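Local coordinates for protein Blo t 1 allergen (Blomia tropicalis, PDB 5JT8) that is a mite allergen of the papain family, probably made as an inactive proenzyme whose propeptide blocks a cysteine protease active site, at residues E162-D167 with G220-V225. Numbering follows the deposited sequence.
Sequences EQELVD and GQRYHV
A single salt bridge joins these segments: Arg222 NH1 donates to Glu164 OE2 at 2.6 Å, with an N-H...O angle of 153°. The proton arrives on the syn lone pair, the side of OE2 that faces the other carboxylate oxygen, and OE2 sits 17° out of the guanidinium plane. The carboxylate and guanidinium planes stand 72° apart, which fits a bond made by one nitrogen and one oxygen and not a flat two-pronged pair; Arg222 NH2 stays 3.4 Å from Glu164 OE2.

Both side chains are extended, for the nearest CA atoms, those of Glu164 and Arg222, are 11.3 Å apart. Glu164 leaves helix 162-168 with CG anti to the backbone N and runs straight on to its carboxylate. Arg222, from the loop ahead of strand 227-230, is extended from CG to NE and comes in at about a right angle.

Helix 187-196 and the residues that follow it complete the site. Tyr193 OH also hydrogen-bonds Glu164 OE2, the backbone N of Val200 donates to OE1, and Gly198 O receives a second bond from Arg222 NH1. The side chain of Arg222 touches Tyr193, while Glu164 rests on Leu199, whose backbone pairs with that of Tyr223.

Only 72 Å² is buried in all, both sides summed, and it belongs to the two charged side chains, so the link is mainly electrostatic. With both its oxygens bonded and an arginine at hand, the buried Glu164 is probably ionised, its charge linking helix 162-168 to the loop before strand 227-230 within the helical part of the papain-like fold.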
# COMPACT_ATOMS: atom_id res chain seq x y z
N GLU A 162 -6.89 10.46 -4.81
CA GLU A 162 -5.51 10.36 -4.34
C GLU A 162 -4.68 11.57 -4.77
O GLU A 162 -3.78 12.00 -4.06
CB GLU A 162 -4.84 9.08 -4.84
CG GLU A 162 -5.24 7.82 -4.09
CD GLU A 162 -6.58 7.26 -4.55
OE1 GLU A 162 -7.16 7.80 -5.53
OE2 GLU A 162 -7.05 6.26 -3.95
N GLN A 163 -4.99 12.11 -5.94
CA GLN A 163 -4.21 13.21 -6.50
C GLN A 163 -4.32 14.45 -5.61
O GLN A 163 -3.35 15.19 -5.43
CB GLN A 163 -4.66 13.53 -7.94
CG GLN A 163 -3.78 14.52 -8.70
CD GLN A 163 -2.39 13.99 -8.99
OE1 GLN A 163 -2.23 12.91 -9.57
NE2 GLN A 163 -1.37 14.74 -8.57
N GLU A 164 -5.50 14.66 -5.02
CA GLU A 164 -5.68 15.80 -4.14
C GLU A 164 -4.80 15.64 -2.90
O GLU A 164 -4.28 16.62 -2.37
CB GLU A 164 -7.15 15.97 -3.71
CG GLU A 164 -7.34 17.21 -2.81
CD GLU A 164 -8.76 17.45 -2.35
OE1 GLU A 164 -9.63 16.59 -2.59
OE2 GLU A 164 -8.99 18.50 -1.72
N LEU A 165 -4.63 14.40 -2.44
CA LEU A 165 -3.72 14.13 -1.33
C LEU A 165 -2.27 14.44 -1.75
O LEU A 165 -1.53 15.11 -1.01
CB LEU A 165 -3.83 12.68 -0.87
CG LEU A 165 -5.05 12.32 -0.02
CD1 LEU A 165 -5.10 10.83 0.25
CD2 LEU A 165 -5.08 13.14 1.30
N VAL A 166 -1.90 13.98 -2.93
CA VAL A 166 -0.54 14.14 -3.43
C VAL A 166 -0.15 15.61 -3.50
O VAL A 166 0.96 15.99 -3.12
CB VAL A 166 -0.40 13.48 -4.81
CG1 VAL A 166 0.88 13.93 -5.51
CG2 VAL A 166 -0.45 11.96 -4.67
N ASP A 167 -1.08 16.45 -3.93
CA ASP A 167 -0.76 17.84 -4.15
C ASP A 167 -0.97 18.73 -2.94
O ASP A 167 -0.23 19.68 -2.74
CB ASP A 167 -1.59 18.37 -5.31
CG ASP A 167 -1.28 17.64 -6.58
OD1 ASP A 167 -0.21 17.01 -6.66
OD2 ASP A 167 -2.13 17.68 -7.50
N GLY A 220 -17.35 20.05 -5.36
CA GLY A 220 -17.72 18.66 -5.36
C GLY A 220 -17.90 18.36 -3.90
O GLY A 220 -17.38 19.08 -3.05
N GLN A 221 -18.66 17.32 -3.59
CA GLN A 221 -18.83 16.95 -2.21
C GLN A 221 -17.48 16.52 -1.62
O GLN A 221 -16.63 15.99 -2.34
CB GLN A 221 -19.86 15.83 -2.10
CG GLN A 221 -20.20 15.47 -0.67
CD GLN A 221 -21.61 15.00 -0.55
OE1 GLN A 221 -22.45 15.29 -1.41
NE2 GLN A 221 -21.91 14.28 0.53
N ARG A 222 -17.27 16.77 -0.34
CA ARG A 222 -16.03 16.37 0.31
C ARG A 222 -16.30 15.32 1.35
O ARG A 222 -17.24 15.42 2.12
CB ARG A 222 -15.31 17.58 0.94
CG ARG A 222 -14.59 18.42 -0.09
CD ARG A 222 -13.78 19.56 0.50
NE ARG A 222 -13.15 20.32 -0.58
CZ ARG A 222 -11.89 20.15 -0.99
NH1 ARG A 222 -11.11 19.26 -0.39
NH2 ARG A 222 -11.41 20.90 -1.98
N TYR A 223 -15.46 14.29 1.35
CA TYR A 223 -15.60 13.19 2.29
C TYR A 223 -14.52 13.25 3.35
O TYR A 223 -13.33 13.34 3.03
CB TYR A 223 -15.56 11.86 1.53
CG TYR A 223 -16.73 11.77 0.58
CD1 TYR A 223 -16.67 12.35 -0.68
CD2 TYR A 223 -17.90 11.14 0.97
CE1 TYR A 223 -17.76 12.29 -1.54
CE2 TYR A 223 -18.99 11.07 0.11
CZ TYR A 223 -18.92 11.65 -1.14
OH TYR A 223 -20.01 11.58 -1.99
N HIS A 224 -14.93 13.22 4.61
CA HIS A 224 -13.99 13.33 5.72
C HIS A 224 -13.86 12.02 6.45
O HIS A 224 -14.64 11.11 6.24
CB HIS A 224 -14.46 14.40 6.71
CG HIS A 224 -14.63 15.76 6.10
ND1 HIS A 224 -13.69 16.76 6.25
CD2 HIS A 224 -15.63 16.28 5.36
CE1 HIS A 224 -14.10 17.84 5.62
NE2 HIS A 224 -15.28 17.58 5.07
N VAL A 225 -12.87 11.95 7.33
CA VAL A 225 -12.92 11.04 8.46
C VAL A 225 -12.90 11.97 9.69
O VAL A 225 -12.68 13.16 9.53
CB VAL A 225 -11.75 10.05 8.49
CG1 VAL A 225 -11.63 9.30 7.15
CG2 VAL A 225 -10.44 10.77 8.81